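Local structure of hypothetical protein EF2904 (Enterococcus faecalis, 2AZ4) at residues V165-Y170 and T187-L192; R191-N196 and L377-H382; L213-V218 and E386-I391. The protein is of unknown function but has a metallo-beta-lactamase fold with two bound zinc ions and may act as an RNA-binding exonuclease. All blocks are in the same frame, centred on the assembly; numbering follows the deposited sequence.

Contact 1 of 3, residues V165-Y170 and T187-L192; sequences VDHDAY and TGDLRL. With ZN (zinc ion), chain C; ZN (zinc ion), chain D.
The ring of His167 and the carboxylate of Asp189 are turned almost perpendicular, their planes 81° apart. CB of Asp189 lies over one face of the imidazole, 3.4 Å from the ring centroid, in a CH-pi contact. Asp168 OD1 sits over the opposite face. The ring NE2 of His167 binds the first zinc ion at 2.2 Å. Asp189 OD2 bridges the two metals, at 2.4 Å from the first zinc and 2.2 Å from the second. Water 2 also joins both ions. This is the dinuclear site of the metallo-beta-lactamase fold, built on loops at strand ends. His92 and His94 complete the protein ligands of the first zinc; Asp96, His97 and His404 complete those of the second. ND1 of His167 donates to the carbonyl of Gly381, which helps fix the ring rotation.

Further along, Arg191 crosses Asp166 at about a right angle. The Arg191 chain is extended from CG to NE, which carries NE to Asp166 OD1. The two meet at 2.9 Å in a salt bridge, NE coming from above the carboxylate plane. The other oxygen, OD2, accepts from the backbone N of Gly194. Backbone N of Arg191 also bonds to Asp166 O. The guanidinium lies with one face over the backbone of Asp168, and its NH2 pairs with Glu237. CG1 of Val165 presses tightly on Leu190 CB, 3.5 Å away.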
# COMPACT_ATOMS: atom_id res chain seq x y z
N VAL A 165 3.25 1.81 11.36
CA VAL A 165 1.86 2.09 11.51
C VAL A 165 1.07 0.89 10.99
O VAL A 165 1.55 0.19 10.11
CB VAL A 165 1.61 3.42 10.78
CG1 VAL A 165 0.80 3.27 9.51
CG2 VAL A 165 1.26 4.54 11.74
N ASP A 166 -0.11 0.64 11.55
CA ASP A 166 -0.95 -0.50 11.18
C ASP A 166 -1.65 -0.16 9.84
O ASP A 166 -2.34 0.85 9.72
CB ASP A 166 -1.92 -0.75 12.36
CG ASP A 166 -3.10 -1.68 12.04
OD1 ASP A 166 -3.12 -2.35 10.98
OD2 ASP A 166 -4.04 -1.71 12.90
N HIS A 167 -1.40 -0.98 8.83
CA HIS A 167 -2.03 -0.83 7.50
C HIS A 167 -2.05 -2.24 6.86
O HIS A 167 -1.38 -3.15 7.34
CB HIS A 167 -1.27 0.22 6.67
CG HIS A 167 -1.90 0.55 5.34
ND1 HIS A 167 -3.24 0.82 5.19
CD2 HIS A 167 -1.35 0.69 4.11
CE1 HIS A 167 -3.50 1.06 3.91
NE2 HIS A 167 -2.37 1.01 3.24
N ASP A 168 -2.82 -2.45 5.81
CA ASP A 168 -2.87 -3.76 5.18
C ASP A 168 -1.65 -4.05 4.29
O ASP A 168 -1.56 -5.13 3.74
CB ASP A 168 -4.21 -4.00 4.44
CG ASP A 168 -4.46 -3.00 3.34
OD1 ASP A 168 -3.78 -1.97 3.34
OD2 ASP A 168 -5.33 -3.23 2.45
N ALA A 169 -0.75 -3.06 4.11
CA ALA A 169 0.58 -3.33 3.56
C ALA A 169 1.51 -3.53 4.74
O ALA A 169 1.64 -2.63 5.58
CB ALA A 169 1.11 -2.17 2.69
N TYR A 170 2.13 -4.70 4.82
CA TYR A 170 3.15 -4.96 5.84
C TYR A 170 4.33 -4.01 5.63
O TYR A 170 4.68 -3.69 4.50
CB TYR A 170 3.60 -6.43 5.80
CG TYR A 170 4.45 -6.82 7.00
CD1 TYR A 170 3.88 -6.90 8.27
CD2 TYR A 170 5.81 -7.09 6.86
CE1 TYR A 170 4.65 -7.25 9.39
CE2 TYR A 170 6.60 -7.44 7.98
CZ TYR A 170 6.01 -7.51 9.22
OH TYR A 170 6.76 -7.86 10.33
N THR A 187 1.01 10.90 8.04
CA THR A 187 0.49 9.63 8.56
C THR A 187 0.77 8.43 7.65
O THR A 187 0.79 7.29 8.12
CB THR A 187 -1.05 9.66 8.83
OG1 THR A 187 -1.75 9.93 7.62
CG2 THR A 187 -1.39 10.68 9.88
N GLY A 188 0.94 8.70 6.37
CA GLY A 188 0.87 7.66 5.35
C GLY A 188 -0.56 7.15 5.37
O GLY A 188 -1.49 7.91 5.71
N ASP A 189 -0.74 5.89 5.01
CA ASP A 189 -2.01 5.19 5.17
C ASP A 189 -1.98 4.40 6.46
O ASP A 189 -0.94 3.83 6.79
CB ASP A 189 -2.19 4.20 4.02
CG ASP A 189 -2.53 4.86 2.72
OD1 ASP A 189 -2.62 6.10 2.63
OD2 ASP A 189 -2.73 4.10 1.76
N LEU A 190 -3.12 4.34 7.17
CA LEU A 190 -3.20 3.69 8.48
C LEU A 190 -4.60 3.38 9.02
O LEU A 190 -5.59 3.91 8.55
CB LEU A 190 -2.45 4.46 9.57
CG LEU A 190 -2.44 5.98 9.82
CD1 LEU A 190 -3.55 6.84 9.25
CD2 LEU A 190 -2.20 6.27 11.27
N ARG A 191 -4.64 2.53 10.03
CA ARG A 191 -5.91 2.07 10.60
C ARG A 191 -5.68 1.68 12.05
O ARG A 191 -4.54 1.67 12.51
CB ARG A 191 -6.45 0.87 9.80
CG ARG A 191 -5.50 -0.34 9.81
CD ARG A 191 -6.08 -1.55 9.08
NE ARG A 191 -5.09 -2.61 8.91
CZ ARG A 191 -5.30 -3.76 8.27
NH1 ARG A 191 -6.46 -4.01 7.70
NH2 ARG A 191 -4.33 -4.66 8.19
N LEU A 192 -6.76 1.33 12.75
CA LEU A 192 -6.70 0.90 14.14
C LEU A 192 -7.34 -0.47 14.36
O LEU A 192 -7.54 -0.89 15.52
CB LEU A 192 -7.40 1.95 15.02
CG LEU A 192 -6.58 3.18 15.45
CD1 LEU A 192 -7.45 4.19 16.19
CD2 LEU A 192 -5.41 2.74 16.33
ZN ZN C . -2.11 1.86 1.19
ZN ZN D . -2.95 4.92 -0.32
O HOH W 1 -4.21 1.62 0.59
O HOH W 2 -2.49 2.71 -0.92
O HOH W 3 -5.09 3.99 -0.43

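Contact 2 of 3, residues R191-N196 and L377-H382; sequences RLHGHN and LACSGH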
# COMPACT_ATOMS: atom_id res chain seq x y z
N ARG A 191 -4.64 2.53 10.03
CA ARG A 191 -5.91 2.07 10.60
C ARG A 191 -5.68 1.68 12.05
O ARG A 191 -4.54 1.67 12.51
CB ARG A 191 -6.45 0.87 9.80
CG ARG A 191 -5.50 -0.34 9.81
CD ARG A 191 -6.08 -1.55 9.08
NE ARG A 191 -5.09 -2.61 8.91
CZ ARG A 191 -5.30 -3.76 8.27
NH1 ARG A 191 -6.46 -4.01 7.70
NH2 ARG A 191 -4.33 -4.66 8.19
N LEU A 192 -6.76 1.33 12.75
CA LEU A 192 -6.70 0.90 14.14
C LEU A 192 -7.34 -0.47 14.36
O LEU A 192 -7.54 -0.89 15.52
CB LEU A 192 -7.40 1.95 15.02
CG LEU A 192 -6.58 3.18 15.45
CD1 LEU A 192 -7.45 4.19 16.19
CD2 LEU A 192 -5.41 2.74 16.33
N HIS A 193 -7.67 -1.17 13.27
CA HIS A 193 -8.30 -2.48 13.37
C HIS A 193 -7.50 -3.62 12.69
O HIS A 193 -8.05 -4.68 12.38
CB HIS A 193 -9.73 -2.42 12.82
CG HIS A 193 -9.80 -2.19 11.35
ND1 HIS A 193 -9.79 -0.93 10.78
CD2 HIS A 193 -9.87 -3.07 10.31
CE1 HIS A 193 -9.87 -1.04 9.47
NE2 HIS A 193 -9.92 -2.32 9.16
N GLY A 194 -6.21 -3.41 12.45
CA GLY A 194 -5.38 -4.40 11.74
C GLY A 194 -4.68 -5.40 12.65
O GLY A 194 -5.15 -5.69 13.76
N HIS A 195 -3.56 -5.94 12.17
CA HIS A 195 -2.79 -6.93 12.90
C HIS A 195 -2.10 -6.32 14.11
O HIS A 195 -1.88 -6.99 15.11
CB HIS A 195 -1.72 -7.58 12.00
CG HIS A 195 -2.25 -8.07 10.69
ND1 HIS A 195 -2.98 -9.23 10.57
CD2 HIS A 195 -2.17 -7.55 9.44
CE1 HIS A 195 -3.32 -9.41 9.30
NE2 HIS A 195 -2.84 -8.39 8.60
N ASN A 196 -1.74 -5.05 14.00
CA ASN A 196 -0.95 -4.41 15.04
C ASN A 196 -1.50 -3.04 15.40
O ASN A 196 -0.85 -2.04 15.16
CB ASN A 196 0.52 -4.30 14.59
CG ASN A 196 1.18 -5.66 14.30
OD1 ASN A 196 1.48 -6.44 15.22
ND2 ASN A 196 1.45 -5.93 13.01
N LEU A 377 -14.67 -11.54 1.53
CA LEU A 377 -14.22 -11.46 2.92
C LEU A 377 -13.16 -10.37 3.00
O LEU A 377 -11.95 -10.64 2.93
CB LEU A 377 -13.71 -12.83 3.41
CG LEU A 377 -13.39 -13.02 4.91
CD1 LEU A 377 -14.67 -13.02 5.77
CD2 LEU A 377 -12.57 -14.30 5.11
N ALA A 378 -13.62 -9.13 3.10
CA ALA A 378 -12.75 -7.96 2.99
C ALA A 378 -12.52 -7.29 4.34
O ALA A 378 -13.39 -7.27 5.19
CB ALA A 378 -13.32 -6.95 1.98
N CYS A 379 -11.33 -6.73 4.51
CA CYS A 379 -11.06 -5.89 5.66
C CYS A 379 -10.19 -4.72 5.19
O CYS A 379 -9.03 -4.92 4.76
CB CYS A 379 -10.36 -6.70 6.75
SG CYS A 379 -10.00 -5.76 8.26
N SER A 380 -10.75 -3.52 5.23
CA SER A 380 -10.06 -2.34 4.76
C SER A 380 -8.71 -2.12 5.44
O SER A 380 -8.57 -2.30 6.64
CB SER A 380 -10.92 -1.08 4.94
OG SER A 380 -10.22 0.03 4.41
N GLY A 381 -7.73 -1.71 4.65
CA GLY A 381 -6.49 -1.22 5.21
C GLY A 381 -6.58 0.16 5.86
O GLY A 381 -5.62 0.59 6.50
N HIS A 382 -7.71 0.86 5.68
CA HIS A 382 -7.85 2.27 6.10
C HIS A 382 -8.69 2.46 7.35
O HIS A 382 -9.62 1.68 7.60
CB HIS A 382 -8.40 3.14 4.97
CG HIS A 382 -7.48 3.22 3.79
ND1 HIS A 382 -6.39 4.07 3.76
CD2 HIS A 382 -7.46 2.53 2.63
CE1 HIS A 382 -5.75 3.91 2.61
NE2 HIS A 382 -6.38 2.99 1.90
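One backbone carbonyl, that of Ser380, receives N-H groups from two side chains of the 191-196 loop. NH1 of Arg191 donates to Ser380 O at 2.9 Å. It comes from above the carbonyl plane, 42° out of it. NE2 of His193 reaches Ser380 O at the same length, but this bond is weak, bent to 125°. The two side chains lie close together, with CD of Arg191 over one face of the His193 ring.

The His193 ring is also met at its rim. SG of Cys379 lies in the ring plane, 3.4 Å from His193 CD2, a sulfur-aromatic contact at the edge. His382 O is likewise in plane at the edge, 3.3 Å from His193 CE1. SG of Cys379 is turned anti to its own N (chi1 -179°), beside the carbonyl carbon, and this points the sulfur at the imidazole.

The 377-382 loop leads from strand 373-376, at the edge of the six-stranded parallel sheet, into helix 385-395. The 191-196 loop leaves strand 182-186 of the metallo-beta-lactamase part. The contact thus joins the parallel-sheet region to the rim of the zinc site. Ser380 OG accepts from the backbone N of His382 at 2.9 Å and forms an ST turn.

The aliphatic part of Arg191 runs along the Gly381 carbonyl. Its CD is 3.4 Å from Gly381 O, and CB and CG lie equally close to that oxygen. The imidazole of His382 points elsewhere: its polar partner is Glu216, and the ring touches the zinc ligand Asp189.

Contact 3 of 3, residues L213-V218 and E386-I391; sequences LMMEGV and EDLDKI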
# COMPACT_ATOMS: atom_id res chain seq x y z
N LEU A 213 -0.28 18.10 11.06
CA LEU A 213 -0.61 16.71 10.80
C LEU A 213 -1.18 16.54 9.40
O LEU A 213 -2.32 16.94 9.14
CB LEU A 213 -1.63 16.20 11.84
CG LEU A 213 -2.11 14.74 11.72
CD1 LEU A 213 -0.93 13.83 11.83
CD2 LEU A 213 -3.12 14.41 12.83
N MET A 214 -0.38 15.96 8.52
CA MET A 214 -0.78 15.63 7.15
C MET A 214 -1.35 14.21 7.15
O MET A 214 -0.61 13.24 7.22
CB MET A 214 0.42 15.78 6.18
CG MET A 214 0.92 17.25 6.06
SD MET A 214 2.59 17.51 5.39
CE MET A 214 3.56 16.75 6.68
N MET A 215 -2.68 14.11 7.09
CA MET A 215 -3.39 12.86 7.37
C MET A 215 -4.35 12.41 6.27
O MET A 215 -5.15 13.20 5.76
CB MET A 215 -4.15 12.99 8.71
CG MET A 215 -5.07 11.81 9.07
SD MET A 215 -5.61 11.99 10.79
CE MET A 215 -6.63 10.53 10.98
N GLU A 216 -4.28 11.11 5.94
CA GLU A 216 -5.19 10.49 5.00
C GLU A 216 -6.67 10.57 5.42
O GLU A 216 -6.99 10.68 6.62
CB GLU A 216 -4.81 9.01 4.76
CG GLU A 216 -5.00 8.14 5.99
CD GLU A 216 -5.82 6.90 5.69
OE1 GLU A 216 -5.24 5.80 5.71
OE2 GLU A 216 -7.04 7.02 5.44
N GLY A 217 -7.54 10.55 4.42
CA GLY A 217 -8.98 10.56 4.63
C GLY A 217 -9.68 9.66 3.63
O GLY A 217 -10.67 10.05 3.00
N VAL A 218 -9.17 8.44 3.49
CA VAL A 218 -9.69 7.53 2.48
C VAL A 218 -11.12 7.07 2.79
O VAL A 218 -12.03 7.22 1.94
CB VAL A 218 -8.74 6.33 2.25
CG1 VAL A 218 -9.36 5.32 1.29
CG2 VAL A 218 -7.39 6.82 1.73
N GLU A 386 -14.90 6.71 12.16
CA GLU A 386 -14.75 6.79 13.62
C GLU A 386 -13.30 6.80 14.09
O GLU A 386 -12.93 7.55 15.01
CB GLU A 386 -15.44 5.59 14.27
CG GLU A 386 -16.14 5.87 15.56
CD GLU A 386 -17.28 4.88 15.80
OE1 GLU A 386 -17.01 3.69 16.08
OE2 GLU A 386 -18.46 5.30 15.70
N ASP A 387 -12.47 5.96 13.48
CA ASP A 387 -11.09 5.79 13.95
C ASP A 387 -10.22 6.94 13.50
O ASP A 387 -9.26 7.26 14.14
CB ASP A 387 -10.53 4.42 13.53
CG ASP A 387 -11.18 3.27 14.32
OD1 ASP A 387 -11.90 3.58 15.29
OD2 ASP A 387 -11.00 2.07 13.97
N LEU A 388 -10.58 7.55 12.38
CA LEU A 388 -9.91 8.76 11.92
C LEU A 388 -10.04 9.87 12.97
O LEU A 388 -9.06 10.46 13.35
CB LEU A 388 -10.48 9.22 10.58
CG LEU A 388 -10.12 8.40 9.33
CD1 LEU A 388 -10.96 8.81 8.14
CD2 LEU A 388 -8.62 8.49 9.01
N ASP A 389 -11.27 10.10 13.44
CA ASP A 389 -11.52 11.02 14.57
C ASP A 389 -10.78 10.63 15.84
O ASP A 389 -10.29 11.49 16.57
CB ASP A 389 -13.02 11.13 14.87
CG ASP A 389 -13.81 11.74 13.72
OD1 ASP A 389 -13.27 12.63 13.02
OD2 ASP A 389 -14.98 11.34 13.52
N LYS A 390 -10.69 9.33 16.14
CA LYS A 390 -9.96 8.91 17.32
C LYS A 390 -8.47 9.20 17.19
O LYS A 390 -7.83 9.57 18.17
CB LYS A 390 -10.20 7.43 17.65
CG LYS A 390 -11.52 7.15 18.33
CD LYS A 390 -11.98 5.69 18.13
CE LYS A 390 -13.45 5.56 18.57
NZ LYS A 390 -14.05 4.19 18.39
N ILE A 391 -7.93 9.06 15.99
CA ILE A 391 -6.50 9.29 15.78
C ILE A 391 -6.21 10.76 16.03
O ILE A 391 -5.28 11.09 16.74
CB ILE A 391 -6.03 8.83 14.37
CG1 ILE A 391 -6.00 7.29 14.32
CG2 ILE A 391 -4.66 9.44 14.03
CD1 ILE A 391 -5.95 6.67 12.89
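Met215 supplies most of what strand 213-216 offers to helix 386-391. It is extended, with chi1 at 174° and the later torsions also near 180°. This carries the methyl CE to the helix, where the side chain crosses Leu388 at a slant. CE lies 3.5 Å from Leu388 CD2, tighter than usual for two carbons, and 3.4 Å from Leu388 O. On the next helical turn it meets Ile391 CG2 at 3.8 Å. The methyl thus packs against Leu388 and Ile391.

Strand 213-216 is an inner strand of a seven-stranded mixed sheet, between strands 182-186 and 399-403. Helix 386-391 runs nearly antiparallel to it, at 167°, with the axes 10.6 Å apart. This is helix-on-sheet packing of the alpha-beta/beta-alpha metallo-beta-lactamase fold. No hydrogen bond crosses it.

Glu216 follows, and its side chain bends at chi2. Its backbone O is 3.6 Å from Leu388 CD2 and is buried without a polar partner. OE2 accepts from the backbone N of Val218 at 3.2 Å, from the anti side and tilted out of the carboxylate plane. OE1 takes bonds from His382 ND1 and the backbone N of Leu190. Three N-H groups thus bond to the carboxylate, which probably helps position the chain next to the zinc ligand Asp189. Gly217 then brings its CA to 4.4 Å from Leu388 CD1, and its carbonyl turns to Thr405 and Ser221.

From the N terminus, contact 1 comes first. It closes a short loop that holds strands 173-179 and 182-186, and it places two zinc ligands. Contact 2 starts on the same piece of chain, sharing Arg191 and Leu192, and closes a much longer loop to residues 377-382. Contact 3 begins inside that loop, at 213-218, and ends beyond it on helix 385-395. Contacts 2 and 3 therefore cross, while contact 1 closes before contact 3 opens. Gly381 joins contact 2 to His167 of contact 1, and Glu216 joins contact 3 to both others. Together they tie the zinc-site loops, the parallel-sheet region and the helix over the mixed sheet.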